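PDB 5IE2: oxalate--CoA ligase from Arabidopsis thaliana, which belongs to the ANL superfamily of AMP-binding enzymes and holds adenosine-5'-triphosphate in this structure. Local coordinates for residues L200-L210 / Y252-I263. Residues are numbered along the deposited sequence; the frame is centred on the assembly and turned at random. Where two conformers were deposited one is given.
Sequences LTESDSTVIVL and YNATWYTAVPTI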
loop_
_atom_site.group_PDB
_atom_site.type_symbol
_atom_site.label_atom_id
_atom_site.label_comp_id
_atom_site.label_asym_id
_atom_site.label_seq_id
_atom_site.Cartn_x
_atom_site.Cartn_y
_atom_site.Cartn_z
ATOM N N LEU A 200 15.628 -5.952 -6.658
ATOM C CA LEU A 200 14.988 -5.630 -7.940
ATOM C C LEU A 200 16.064 -5.178 -8.913
ATOM O O LEU A 200 16.959 -4.397 -8.521
ATOM C CB LEU A 200 13.939 -4.506 -7.787
ATOM C CG LEU A 200 12.744 -4.879 -6.863
ATOM C CD1 LEU A 200 11.800 -3.644 -6.804
ATOM C CD2 LEU A 200 11.973 -6.121 -7.348
ATOM N N THR A 201 15.992 -5.662 -10.148
ATOM C CA THR A 201 16.911 -5.207 -11.188
ATOM C C THR A 201 16.149 -4.948 -12.465
ATOM O O THR A 201 14.935 -5.129 -12.533
ATOM C CB THR A 201 18.025 -6.223 -11.489
ATOM O OG1 THR A 201 17.461 -7.354 -12.168
ATOM C CG2 THR A 201 18.718 -6.670 -10.199
ATOM N N GLU A 202 16.880 -4.564 -13.514
ATOM C CA GLU A 202 16.189 -4.160 -14.729
ATOM C C GLU A 202 15.527 -5.340 -15.436
ATOM O O GLU A 202 14.734 -5.131 -16.370
ATOM C CB GLU A 202 17.171 -3.448 -15.680
ATOM C CG GLU A 202 18.278 -4.394 -16.215
ATOM C CD GLU A 202 19.527 -4.530 -15.309
ATOM O OE1 GLU A 202 19.517 -4.170 -14.105
ATOM O OE2 GLU A 202 20.572 -5.017 -15.823
ATOM N N SER A 203 15.826 -6.589 -15.057
ATOM C CA SER A 203 15.119 -7.708 -15.689
ATOM C C SER A 203 13.793 -8.062 -14.997
ATOM O O SER A 203 13.061 -8.953 -15.454
ATOM C CB SER A 203 16.012 -8.957 -15.745
ATOM O OG SER A 203 16.343 -9.385 -14.439
ATOM N N ASP A 204 13.454 -7.372 -13.912
ATOM C CA ASP A 204 12.185 -7.691 -13.249
ATOM C C ASP A 204 10.979 -7.033 -13.925
ATOM O O ASP A 204 11.092 -6.094 -14.716
ATOM C CB ASP A 204 12.224 -7.265 -11.750
ATOM C CG ASP A 204 13.075 -8.253 -10.908
ATOM O OD1 ASP A 204 12.766 -9.456 -10.975
ATOM O OD2 ASP A 204 14.105 -7.837 -10.295
ATOM N N SER A 205 9.803 -7.569 -13.602
ATOM C CA SER A 205 8.591 -7.170 -14.254
ATOM C C SER A 205 7.434 -7.519 -13.335
ATOM O O SER A 205 7.453 -8.592 -12.732
ATOM C CB SER A 205 8.449 -7.927 -15.589
ATOM O OG SER A 205 7.131 -7.806 -16.075
ATOM N N THR A 206 6.435 -6.643 -13.242
ATOM C CA THR A 206 5.273 -6.951 -12.386
ATOM C C THR A 206 3.983 -6.393 -12.960
ATOM O O THR A 206 3.991 -5.535 -13.875
ATOM C CB THR A 206 5.469 -6.415 -10.920
ATOM O OG1 THR A 206 4.495 -7.044 -10.094
ATOM C CG2 THR A 206 5.263 -4.905 -10.840
ATOM N N VAL A 207 2.852 -6.895 -12.437
ATOM C CA VAL A 207 1.526 -6.379 -12.787
ATOM C C VAL A 207 0.959 -5.723 -11.533
ATOM O O VAL A 207 0.978 -6.349 -10.482
ATOM C CB VAL A 207 0.567 -7.508 -13.256
ATOM C CG1 VAL A 207 -0.895 -6.988 -13.386
ATOM C CG2 VAL A 207 1.100 -8.119 -14.595
ATOM N N ILE A 208 0.493 -4.488 -11.658
ATOM C CA ILE A 208 -0.090 -3.730 -10.532
ATOM C C ILE A 208 -1.523 -4.210 -10.268
ATOM O O ILE A 208 -2.390 -4.150 -11.168
ATOM C CB ILE A 208 -0.131 -2.214 -10.825
ATOM C CG1 ILE A 208 1.274 -1.688 -11.149
ATOM C CG2 ILE A 208 -0.795 -1.456 -9.624
ATOM C CD1 ILE A 208 2.218 -1.760 -9.959
ATOM N N VAL A 209 -1.777 -4.657 -9.030
ATOM C CA VAL A 209 -3.087 -5.151 -8.654
ATOM C C VAL A 209 -3.677 -4.375 -7.472
ATOM O O VAL A 209 -4.697 -4.801 -6.883
ATOM C CB VAL A 209 -3.054 -6.669 -8.287
ATOM C CG1 VAL A 209 -2.583 -7.523 -9.543
ATOM C CG2 VAL A 209 -2.148 -6.948 -7.042
ATOM N N LEU A 210 -3.065 -3.237 -7.139
ATOM C CA LEU A 210 -3.559 -2.418 -6.031
ATOM C C LEU A 210 -3.761 -0.982 -6.477
ATOM O O LEU A 210 -3.039 -0.544 -7.366
ATOM C CB LEU A 210 -2.517 -2.417 -4.870
ATOM C CG LEU A 210 -2.169 -3.775 -4.211
ATOM C CD1 LEU A 210 -0.989 -3.609 -3.244
ATOM C CD2 LEU A 210 -3.382 -4.348 -3.437
ATOM N N TYR A 252 3.485 -10.430 -20.108
ATOM C CA TYR A 252 4.477 -9.394 -19.896
ATOM C C TYR A 252 5.630 -9.857 -19.014
ATOM O O TYR A 252 6.344 -9.015 -18.465
ATOM C CB TYR A 252 3.788 -8.131 -19.327
ATOM C CG TYR A 252 2.824 -7.543 -20.362
ATOM C CD1 TYR A 252 3.309 -6.714 -21.399
ATOM C CD2 TYR A 252 1.476 -7.877 -20.349
ATOM C CE1 TYR A 252 2.436 -6.171 -22.362
ATOM C CE2 TYR A 252 0.580 -7.372 -21.332
ATOM C CZ TYR A 252 1.077 -6.574 -22.358
ATOM O OH TYR A 252 0.193 -6.081 -23.338
ATOM N N ASN A 253 5.857 -11.164 -18.958
ATOM C CA ASN A 253 7.119 -11.737 -18.419
ATOM C C ASN A 253 7.353 -11.359 -16.958
ATOM O O ASN A 253 8.478 -11.070 -16.566
ATOM C CB ASN A 253 8.331 -11.284 -19.231
ATOM C CG ASN A 253 8.157 -11.593 -20.716
ATOM O OD1 ASN A 253 7.656 -12.636 -21.055
ATOM N ND2 ASN A 253 8.546 -10.671 -21.577
ATOM N N ALA A 254 6.293 -11.346 -16.191
ATOM C CA ALA A 254 6.408 -10.950 -14.764
ATOM C C ALA A 254 7.311 -11.893 -13.985
ATOM O O ALA A 254 7.384 -13.104 -14.262
ATOM C CB ALA A 254 5.055 -10.927 -14.090
ATOM N N THR A 255 7.994 -11.307 -12.994
ATOM C CA THR A 255 8.909 -12.051 -12.146
ATOM C C THR A 255 8.488 -11.967 -10.681
ATOM O O THR A 255 9.093 -12.644 -9.837
ATOM C CB THR A 255 10.354 -11.522 -12.252
ATOM O OG1 THR A 255 10.363 -10.131 -11.920
ATOM C CG2 THR A 255 10.919 -11.707 -13.702
ATOM N N TRP A 256 7.518 -11.102 -10.380
ATOM C CA TRP A 256 7.040 -11.003 -8.979
ATOM C C TRP A 256 5.714 -10.246 -8.986
ATOM O O TRP A 256 5.365 -9.610 -10.012
ATOM C CB TRP A 256 8.105 -10.257 -8.113
ATOM C CG TRP A 256 8.261 -8.820 -8.472
ATOM C CD1 TRP A 256 8.835 -8.314 -9.627
ATOM C CD2 TRP A 256 7.825 -7.684 -7.704
ATOM N NE1 TRP A 256 8.801 -6.935 -9.599
ATOM C CE2 TRP A 256 8.232 -6.517 -8.414
ATOM C CE3 TRP A 256 7.201 -7.543 -6.436
ATOM C CZ2 TRP A 256 8.005 -5.195 -7.917
ATOM C CZ3 TRP A 256 6.979 -6.224 -5.921
ATOM C CH2 TRP A 256 7.352 -5.067 -6.684
ATOM N N TYR A 257 5.000 -10.229 -7.841
ATOM C CA TYR A 257 3.947 -9.243 -7.632
ATOM C C TYR A 257 3.806 -9.008 -6.116
ATOM O O TYR A 257 4.335 -9.786 -5.295
ATOM C CB TYR A 257 2.563 -9.656 -8.262
ATOM C CG TYR A 257 1.765 -10.708 -7.511
ATOM C CD1 TYR A 257 0.711 -10.351 -6.651
ATOM C CD2 TYR A 257 2.045 -12.063 -7.675
ATOM C CE1 TYR A 257 -0.032 -11.308 -5.964
ATOM C CE2 TYR A 257 1.318 -13.030 -7.015
ATOM C CZ TYR A 257 0.259 -12.649 -6.161
ATOM O OH TYR A 257 -0.465 -13.603 -5.489
ATOM N N THR A 258 3.114 -7.933 -5.796
ATOM C CA THR A 258 2.845 -7.611 -4.396
ATOM C C THR A 258 1.361 -7.335 -4.254
ATOM O O THR A 258 0.722 -6.726 -5.166
ATOM C CB THR A 258 3.707 -6.398 -3.931
ATOM O OG1 THR A 258 3.484 -6.170 -2.538
ATOM C CG2 THR A 258 3.344 -5.111 -4.708
ATOM N N ALA A 259 0.779 -7.768 -3.127
ATOM C CA ALA A 259 -0.637 -7.540 -2.922
ATOM C C ALA A 259 -0.912 -7.570 -1.445
ATOM O O ALA A 259 -0.026 -7.900 -0.640
ATOM C CB ALA A 259 -1.492 -8.585 -3.656
ATOM N N VAL A 260 -2.129 -7.231 -1.079
ATOM C CA VAL A 260 -2.557 -7.360 0.333
ATOM C C VAL A 260 -3.249 -8.740 0.534
ATOM O O VAL A 260 -3.727 -9.355 -0.445
ATOM C CB VAL A 260 -3.515 -6.214 0.725
ATOM C CG1 VAL A 260 -2.804 -4.839 0.499
ATOM C CG2 VAL A 260 -4.833 -6.302 -0.126
ATOM N N PRO A 261 -3.344 -9.224 1.778
ATOM C CA PRO A 261 -3.935 -10.563 1.968
ATOM C C PRO A 261 -5.330 -10.760 1.324
ATOM O O PRO A 261 -5.569 -11.837 0.778
ATOM C CB PRO A 261 -4.042 -10.684 3.488
ATOM C CG PRO A 261 -2.776 -9.925 3.970
ATOM C CD PRO A 261 -2.740 -8.699 3.026
ATOM N N THR A 262 -6.220 -9.773 1.336
ATOM C CA THR A 262 -7.546 -10.034 0.749
ATOM C C THR A 262 -7.451 -10.266 -0.784
ATOM O O THR A 262 -8.199 -11.086 -1.366
ATOM C CB THR A 262 -8.536 -8.920 1.045
ATOM O OG1 THR A 262 -8.002 -7.673 0.583
ATOM C CG2 THR A 262 -8.804 -8.843 2.589
ATOM N N ILE A 263 -6.504 -9.578 -1.428
ATOM C CA ILE A 263 -6.312 -9.808 -2.858
ATOM C C ILE A 263 -5.649 -11.168 -3.116
ATOM O O ILE A 263 -6.078 -11.913 -4.033
ATOM C CB ILE A 263 -5.488 -8.648 -3.495
ATOM C CG1 ILE A 263 -6.293 -7.350 -3.496
ATOM C CG2 ILE A 263 -5.023 -9.012 -4.919
ATOM C CD1 ILE A 263 -7.585 -7.406 -4.368
HETATM O O HOH W 1 10.933 -9.887 -17.090
HETATM O O HOH W 2 2.683 -6.122 -8.252
HETATM O O HOH W 3 0.477 -4.561 -7.048
#
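Thr206 meets Trp256 through every atom of its side chain. Thr206 CB lies over one face of the Trp256 indole, 3.8 Å from the centroid of the five-membered ring, in a CH-pi contact that Leu200 CD2 matches on the opposite face. From CB, the methyl CG2 passes on to CZ2, at the six-membered end of the indole. The hydroxyl takes the other branch: anti to the backbone N (chi1 -165°), Thr206 OG1 donates to Trp256 O at 2.7 Å, from above the carbonyl plane. A water donates to the same OG1 and to Val207 O and accepts from Thr258 N, bridging the strands where they draw apart.

On the N-terminal side of Thr206, direct bonds cross as well. Thr255 N gives a nearly straight bond to Ser205 O (2.8 Å, 171°), while Thr255 OG1 accepts from Ser205 N and donates to the anti lone pair of Asp204 OD1 at 2.7 Å. The other oxygen, Asp204 OD2, takes the Thr201 amide across a type I turn and forms a salt bridge with Arg283. Ser205 OG reaches back to Tyr252 O, just past the end of helix 242-251.

Farther along, a second water joins Val209 N to Thr258 O, and Val209 CG2 packs 3.8 Å from Ala259 CB. Leu210 CD2 rests against Val260, the N-cap of helix 261-273.

Strands 205-207 and 256-259, inclined at 37°, are outermost members of two different sheets, bordering strands 231-234 and 284-287. The contact thus joins the sheets edge to edge, with helices 242-251 and 215-227 packed against it.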